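Local coordinates for exoribonuclease II, mitochondrial (Candida glabrata, PDB 6F3H), which probably degrades RNA in mitochondria as a magnesium-binding 3'-to-5' exoribonuclease of the RNB family, the nuclease component of the mtEXO degradosome, at residues Lys166-Met171 with Val246-Leu251; Leu159-Gly164 with Ser366-Val371. The protein carries 1 engineered substitution. All blocks are in the same frame, centred on the assembly; numbering follows the deposited sequence.

Contact 1 (Lys166-Met171 with Val246-Leu251); sequences KHVNFM and VAVLPL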
ATOM      1  N   LYS A 166     -10.170   5.627 -13.675  1.00 58.70           N
ATOM      2  CA  LYS A 166      -8.757   5.744 -14.074  1.00 53.69           C
ATOM      3  C   LYS A 166      -8.034   6.764 -13.205  1.00 54.35           C
ATOM      4  O   LYS A 166      -8.449   7.923 -13.131  1.00 62.56           O
ATOM      5  CB  LYS A 166      -8.589   6.167 -15.532  1.00 51.07           C
ATOM      6  CG  LYS A 166      -7.180   6.687 -15.765  1.00 56.40           C
ATOM      7  CD  LYS A 166      -7.052   7.707 -16.863  1.00 64.31           C
ATOM      8  CE  LYS A 166      -6.452   7.082 -18.100  1.00 73.25           C
ATOM      9  NZ  LYS A 166      -6.392   8.098 -19.191  1.00 80.04           N
ATOM     10  N   HIS A 167      -6.929   6.352 -12.590  1.00 50.92           N
ATOM     11  CA  HIS A 167      -6.252   7.214 -11.642  1.00 47.85           C
ATOM     12  C   HIS A 167      -5.340   8.208 -12.328  1.00 50.76           C
ATOM     13  O   HIS A 167      -4.893   8.006 -13.457  1.00 57.01           O
ATOM     14  CB  HIS A 167      -5.424   6.397 -10.658  1.00 43.02           C
ATOM     15  CG  HIS A 167      -6.233   5.811  -9.546  1.00 51.28           C
ATOM     16  ND1 HIS A 167      -6.091   6.201  -8.228  1.00 51.97           N
ATOM     17  CD2 HIS A 167      -7.222   4.888  -9.564  1.00 51.96           C
ATOM     18  CE1 HIS A 167      -6.953   5.534  -7.482  1.00 52.87           C
ATOM     19  NE2 HIS A 167      -7.653   4.733  -8.269  1.00 53.90           N
ATOM     20  N   VAL A 168      -5.034   9.287 -11.605  1.00 46.86           N
ATOM     21  CA  VAL A 168      -4.000  10.220 -12.025  1.00 48.01           C
ATOM     22  C   VAL A 168      -3.239  10.692 -10.799  1.00 48.73           C
ATOM     23  O   VAL A 168      -3.808  10.883  -9.718  1.00 44.49           O
ATOM     24  CB  VAL A 168      -4.536  11.438 -12.803  1.00 48.69           C
ATOM     25  CG1 VAL A 168      -5.436  11.009 -13.911  1.00 51.76           C
ATOM     26  CG2 VAL A 168      -5.266  12.363 -11.881  1.00 53.06           C
ATOM     27  N   ASN A 169      -1.930  10.870 -10.988  1.00 54.16           N
ATOM     28  CA  ASN A 169      -1.107  11.481  -9.966  1.00 58.61           C
ATOM     29  C   ASN A 169      -1.760  12.781  -9.558  1.00 56.11           C
ATOM     30  O   ASN A 169      -2.232  13.547 -10.399  1.00 58.72           O
ATOM     31  CB  ASN A 169       0.309  11.731 -10.486  1.00 69.79           C
ATOM     32  CG  ASN A 169       1.175  12.478  -9.485  1.00 80.06           C
ATOM     33  OD1 ASN A 169       0.925  12.440  -8.271  1.00 82.25           O
ATOM     34  ND2 ASN A 169       2.189  13.186  -9.992  1.00 81.45           N
ATOM     35  N   PHE A 170      -1.882  12.986  -8.263  1.00 51.66           N
ATOM     36  CA  PHE A 170      -2.541  14.200  -7.837  1.00 48.13           C
ATOM     37  C   PHE A 170      -1.705  15.435  -8.154  1.00 51.22           C
ATOM     38  O   PHE A 170      -2.258  16.512  -8.385  1.00 54.08           O
ATOM     39  CB  PHE A 170      -2.839  14.095  -6.359  1.00 47.75           C
ATOM     40  CG  PHE A 170      -3.764  15.123  -5.887  1.00 46.30           C
ATOM     41  CD1 PHE A 170      -5.126  14.940  -6.012  1.00 44.56           C
ATOM     42  CD2 PHE A 170      -3.289  16.286  -5.324  1.00 48.86           C
ATOM     43  CE1 PHE A 170      -6.008  15.907  -5.576  1.00 38.45           C
ATOM     44  CE2 PHE A 170      -4.166  17.259  -4.881  1.00 50.51           C
ATOM     45  CZ  PHE A 170      -5.533  17.066  -5.010  1.00 46.25           C
HETATM   46  N   MSE A 171      -0.387  15.303  -8.179  1.00 55.82           N
HETATM   47  CA  MSE A 171       0.507  16.436  -8.404  1.00 60.60           C
HETATM   48  C   MSE A 171       0.461  16.904  -9.816  1.00 55.06           C
HETATM   49  O   MSE A 171       0.368  18.092 -10.096  1.00 51.44           O
HETATM   50  CB  MSE A 171       1.935  16.057  -8.062  1.00 79.41           C
HETATM   51  CG  MSE A 171       2.116  15.862  -6.595  1.00 96.84           C
HETATM   52 SE   MSE A 171       0.894  17.101  -5.745  1.00106.89          SE
HETATM   53  CE  MSE A 171       1.414  16.876  -3.887  1.00103.81           C
ATOM     54  N   VAL A 246      -5.871  10.212  -7.470  1.00 51.62           N
ATOM     55  CA  VAL A 246      -7.330  10.224  -7.410  1.00 38.30           C
ATOM     56  C   VAL A 246      -7.881   9.622  -8.689  1.00 38.37           C
ATOM     57  O   VAL A 246      -7.366   9.859  -9.780  1.00 56.22           O
ATOM     58  CB  VAL A 246      -7.852  11.657  -7.195  1.00 45.57           C
ATOM     59  CG1 VAL A 246      -7.387  12.557  -8.323  1.00 38.38           C
ATOM     60  CG2 VAL A 246      -9.362  11.676  -7.057  1.00 49.27           C
ATOM     61  N   ALA A 247      -8.946   8.859  -8.555  1.00 39.54           N
ATOM     62  CA  ALA A 247      -9.581   8.281  -9.721  1.00 40.24           C
ATOM     63  C   ALA A 247     -10.360   9.348 -10.478  1.00 39.71           C
ATOM     64  O   ALA A 247     -10.913  10.278  -9.890  1.00 42.59           O
ATOM     65  CB  ALA A 247     -10.518   7.146  -9.298  1.00 38.67           C
ATOM     66  N   VAL A 248     -10.382   9.222 -11.797  1.00 40.53           N
ATOM     67  CA  VAL A 248     -11.213  10.047 -12.660  1.00 40.70           C
ATOM     68  C   VAL A 248     -12.329   9.148 -13.178  1.00 44.29           C
ATOM     69  O   VAL A 248     -12.121   8.359 -14.102  1.00 51.44           O
ATOM     70  CB  VAL A 248     -10.403  10.656 -13.804  1.00 41.16           C
ATOM     71  CG1 VAL A 248     -11.250  11.612 -14.609  1.00 39.24           C
ATOM     72  CG2 VAL A 248      -9.173  11.300 -13.261  1.00 46.80           C
ATOM     73  N   LEU A 249     -13.504   9.261 -12.613  1.00 42.57           N
ATOM     74  CA  LEU A 249     -14.608   8.368 -12.944  1.00 42.50           C
ATOM     75  C   LEU A 249     -15.272   8.786 -14.254  1.00 47.74           C
ATOM     76  O   LEU A 249     -15.397   9.979 -14.530  1.00 51.70           O
ATOM     77  CB  LEU A 249     -15.629   8.365 -11.820  1.00 39.44           C
ATOM     78  CG  LEU A 249     -14.986   8.208 -10.447  1.00 39.23           C
ATOM     79  CD1 LEU A 249     -16.025   8.259  -9.385  1.00 39.27           C
ATOM     80  CD2 LEU A 249     -14.250   6.909 -10.379  1.00 39.15           C
ATOM     81  N   PRO A 250     -15.714   7.826 -15.064  1.00 50.73           N
ATOM     82  CA  PRO A 250     -16.270   8.169 -16.379  1.00 51.25           C
ATOM     83  C   PRO A 250     -17.584   8.943 -16.284  1.00 57.73           C
ATOM     84  O   PRO A 250     -18.464   8.659 -15.464  1.00 59.98           O
ATOM     85  CB  PRO A 250     -16.470   6.803 -17.040  1.00 49.66           C
ATOM     86  CG  PRO A 250     -16.753   5.903 -15.877  1.00 53.87           C
ATOM     87  CD  PRO A 250     -15.914   6.402 -14.735  1.00 51.52           C
ATOM     88  N   LEU A 251     -17.707   9.930 -17.161  1.00 55.32           N
ATOM     89  CA  LEU A 251     -18.868  10.793 -17.162  1.00 44.82           C
ATOM     90  C   LEU A 251     -20.135   9.998 -17.376  1.00 49.13           C
ATOM     91  O   LEU A 251     -21.090  10.117 -16.608  1.00 58.65           O
ATOM     92  CB  LEU A 251     -18.707  11.839 -18.245  1.00 47.79           C
ATOM     93  CG  LEU A 251     -19.644  13.018 -18.081  1.00 58.49           C
ATOM     94  CD1 LEU A 251     -19.356  13.672 -16.756  1.00 63.12           C
ATOM     95  CD2 LEU A 251     -19.408  13.995 -19.199  1.00 59.95           C
TER
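Val168 O takes two donors: the backbone N of Val246 (3.1 Å, 155° at the hydrogen) and, more weakly, the Thr245 hydroxyl. The return bond, Val168 N to Val246 O (3.0 Å), completes an antiparallel hydrogen-bonded pair. Farther along, Val248 N reaches Lys166 O at 2.7 Å. Between them His167 and Ala247 form the non-hydrogen-bonded pair. Here Ala247 CB sits over one face of the imidazole, 4.1 Å from the ring centroid, a CH-pi contact. The first torsion of His167 (chi1 -81°) sets CG anti to the carbonyl carbon, laying a ring face against Ala247 N and CB; ND1 is hydrogen-bonded to Thr245 and NE2 weakly to Asp359, which together should limit the ring's rotation. The valines occupy the other face of the sheet. Val168 splits its branches, CG2 beside Val246 CG1 (4.1 Å) and CG1 against Val248 CG2 (3.8 Å). Val246 CG1 also meets the edge of the Phe170 ring at CD1 (4.0 Å), where the chain turns into helix 170-178. Strand 166-169 is an outer strand of a three-stranded antiparallel sheet, 242-248 lies in the middle beside 231-237, and helix 725-761 touches His167 through Ile741.

Contact 2 (Leu159-Gly164 with Ser366-Val371); sequences LQDSRG and SGISSV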
ATOM      1  N   LEU A 159      -9.114  13.896 -19.202  1.00 68.80           N
ATOM      2  CA  LEU A 159      -8.516  12.806 -18.431  1.00 60.41           C
ATOM      3  C   LEU A 159      -9.400  11.569 -18.391  1.00 62.71           C
ATOM      4  O   LEU A 159      -8.893  10.449 -18.389  1.00 70.33           O
ATOM      5  CB  LEU A 159      -8.239  13.260 -17.007  1.00 52.49           C
ATOM      6  CG  LEU A 159      -7.366  14.498 -16.959  1.00 49.65           C
ATOM      7  CD1 LEU A 159      -6.925  14.755 -15.545  1.00 48.58           C
ATOM      8  CD2 LEU A 159      -6.182  14.296 -17.854  1.00 48.37           C
ATOM      9  N   GLN A 160     -10.711  11.762 -18.328  1.00 62.41           N
ATOM     10  CA  GLN A 160     -11.667  10.671 -18.226  1.00 65.07           C
ATOM     11  C   GLN A 160     -11.389   9.619 -19.294  1.00 63.31           C
ATOM     12  O   GLN A 160     -10.913   9.928 -20.389  1.00 63.93           O
ATOM     13  CB  GLN A 160     -13.087  11.241 -18.376  1.00 71.21           C
ATOM     14  CG  GLN A 160     -14.249  10.271 -18.257  1.00 77.77           C
ATOM     15  CD  GLN A 160     -15.027  10.161 -19.551  1.00 87.32           C
ATOM     16  OE1 GLN A 160     -14.493  10.479 -20.605  1.00 91.55           O
ATOM     17  NE2 GLN A 160     -16.290   9.723 -19.483  1.00 93.28           N
ATOM     18  N   ASP A 161     -11.634   8.354 -18.950  1.00 61.07           N
ATOM     19  CA  ASP A 161     -11.733   7.280 -19.928  1.00 64.75           C
ATOM     20  C   ASP A 161     -13.149   6.749 -19.881  1.00 65.27           C
ATOM     21  O   ASP A 161     -13.665   6.439 -18.802  1.00 66.66           O
ATOM     22  CB  ASP A 161     -10.719   6.159 -19.683  1.00 74.57           C
ATOM     23  CG  ASP A 161     -10.680   5.126 -20.832  1.00 84.98           C
ATOM     24  OD1 ASP A 161     -11.655   5.042 -21.620  1.00 94.22           O
ATOM     25  OD2 ASP A 161      -9.634   4.442 -20.990  1.00 80.83           O
ATOM     26  N   SER A 162     -13.765   6.650 -21.058  1.00 63.65           N
ATOM     27  CA  SER A 162     -15.153   6.241 -21.163  1.00 63.83           C
ATOM     28  C   SER A 162     -15.433   4.863 -20.548  1.00 63.44           C
ATOM     29  O   SER A 162     -16.595   4.571 -20.230  1.00 63.99           O
ATOM     30  CB  SER A 162     -15.562   6.280 -22.630  1.00 66.68           C
ATOM     31  OG  SER A 162     -16.743   5.536 -22.828  1.00 74.52           O
ATOM     32  N   ARG A 163     -14.407   4.017 -20.349  1.00 60.96           N
ATOM     33  CA  ARG A 163     -14.628   2.612 -20.002  1.00 59.14           C
ATOM     34  C   ARG A 163     -14.624   2.314 -18.504  1.00 56.57           C
ATOM     35  O   ARG A 163     -15.217   1.306 -18.100  1.00 57.07           O
ATOM     36  CB  ARG A 163     -13.569   1.716 -20.676  1.00 59.99           C
ATOM     37  CG  ARG A 163     -13.362   1.957 -22.171  1.00 60.84           C
ATOM     38  CD  ARG A 163     -12.317   1.027 -22.756  1.00 64.45           C
ATOM     39  NE  ARG A 163     -10.983   1.360 -22.269  1.00 67.71           N
ATOM     40  CZ  ARG A 163      -9.973   1.736 -23.050  1.00 67.07           C
ATOM     41  NH1 ARG A 163     -10.114   1.808 -24.370  1.00 68.26           N
ATOM     42  NH2 ARG A 163      -8.806   2.032 -22.496  1.00 64.66           N
ATOM     43  N   GLY A 164     -13.981   3.135 -17.679  1.00 55.19           N
ATOM     44  CA  GLY A 164     -14.003   2.911 -16.244  1.00 55.60           C
ATOM     45  C   GLY A 164     -13.100   3.869 -15.489  1.00 55.49           C
ATOM     46  O   GLY A 164     -12.402   4.707 -16.071  1.00 52.49           O
ATOM     47  N   SER A 366     -16.206  -6.340 -17.757  1.00145.91           N
ATOM     48  CA  SER A 366     -16.254  -5.064 -18.462  1.00144.50           C
ATOM     49  C   SER A 366     -15.363  -4.027 -17.786  1.00142.10           C
ATOM     50  O   SER A 366     -15.173  -4.055 -16.569  1.00149.64           O
ATOM     51  CB  SER A 366     -17.692  -4.548 -18.539  1.00144.91           C
ATOM     52  N   GLY A 367     -14.820  -3.106 -18.579  1.00129.42           N
ATOM     53  CA  GLY A 367     -13.986  -2.056 -18.039  1.00117.38           C
ATOM     54  C   GLY A 367     -12.722  -1.803 -18.837  1.00106.90           C
ATOM     55  O   GLY A 367     -12.675  -2.019 -20.051  1.00106.13           O
ATOM     56  N   ILE A 368     -11.708  -1.283 -18.153  1.00 96.83           N
ATOM     57  CA  ILE A 368     -10.381  -1.104 -18.727  1.00 88.04           C
ATOM     58  C   ILE A 368      -9.468  -2.278 -18.407  1.00 88.33           C
ATOM     59  O   ILE A 368      -8.733  -2.748 -19.271  1.00 87.62           O
ATOM     60  CB  ILE A 368      -9.777   0.211 -18.213  1.00 79.96           C
ATOM     61  CG1 ILE A 368     -10.678   1.357 -18.623  1.00 83.24           C
ATOM     62  CG2 ILE A 368      -8.366   0.407 -18.771  1.00 72.89           C
ATOM     63  CD1 ILE A 368      -9.988   2.652 -18.655  1.00 88.35           C
ATOM     64  N   SER A 369      -9.493  -2.746 -17.156  1.00 87.97           N
ATOM     65  CA  SER A 369      -8.688  -3.898 -16.783  1.00 88.82           C
ATOM     66  C   SER A 369      -9.192  -5.166 -17.454  1.00 90.05           C
ATOM     67  O   SER A 369      -8.415  -6.101 -17.668  1.00 96.78           O
ATOM     68  CB  SER A 369      -8.678  -4.059 -15.261  1.00 95.47           C
ATOM     69  OG  SER A 369      -9.923  -3.683 -14.685  1.00100.50           O
ATOM     70  N   SER A 370     -10.478  -5.214 -17.812  1.00 86.10           N
ATOM     71  CA  SER A 370     -10.973  -6.360 -18.563  1.00 85.97           C
ATOM     72  C   SER A 370     -10.433  -6.347 -19.984  1.00 85.51           C
ATOM     73  O   SER A 370     -10.225  -7.409 -20.585  1.00 89.15           O
ATOM     74  CB  SER A 370     -12.499  -6.364 -18.566  1.00 87.04           C
ATOM     75  N   VAL A 371     -10.161  -5.155 -20.512  1.00 79.90           N
ATOM     76  CA  VAL A 371      -9.501  -5.034 -21.807  1.00 79.34           C
ATOM     77  C   VAL A 371      -8.069  -5.550 -21.716  1.00 78.19           C
ATOM     78  O   VAL A 371      -7.591  -6.305 -22.575  1.00 76.93           O
ATOM     79  CB  VAL A 371      -9.536  -3.563 -22.270  1.00 80.48           C
ATOM     80  CG1 VAL A 371      -8.576  -3.334 -23.437  1.00 80.07           C
ATOM     81  CG2 VAL A 371     -10.961  -3.121 -22.607  1.00 80.51           C
TER
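Ile368 lies across the side chain of Arg163 at about a right angle, its CG1 touching Arg163 CB (3.6 Å) and standing at the edge of the guanidinium, 3.7 Å from NE. Its CD1 reaches on to Asp161, which approaches from the opposite direction, and lies against the carboxylate end as well as CB (3.7 Å). CG1 of Ile368 is anti to the carbonyl carbon (chi1 -60°), which carries this branch alongside the Asp161-Arg163 pair, packed on Arg163 CB and against the polar ends of both side chains. Gly367 adds a backbone contact: its CA faces Arg163 O at 3.6 Å, a CA-H...O approach. Val371 CG2 adds a looser apolar touch on Arg163 CD (4.4 Å). The shape of the loop that presents these groups comes from a type I beta turn, Asp161 to Gly164, combined with an Asx turn in which Asp161 OD1 accepts the backbone N of Arg163 (3.2 Å). The same carboxylate pairs with the guanidinium, OD2 to Arg163 NH2 at 3.0 Å, by charge alone, since the oxygen lies well out of the guanidinium plane. The Arg163 chain bends at chi3 (-70°), bringing its head back over Asp161. In the partner segment, Gly367 and Ile368 lead into helix 369-378, where Ser369 OG makes a weak hydrogen bond to Asn361.

Overall arrangement
Along the chain the order is 159-164, 166-171, 246-251, 366-371, so both segments of contact 1 fall between those of contact 2. Their centres lie 12 Å apart. Only Ser165 separates 159-164, the loop leaving helix 123-159, from strand 166-169, and Pro250, just past strand 242-248, packs on Gln160 and Asp161. One short connection therefore runs from the surface contact with the start of helix 369-378 into the edge of the three-stranded sheet. Contact 1 is partly buried and contact 2 superficial; both lie away from the magnesium site, joining parts of the fold distant in sequence.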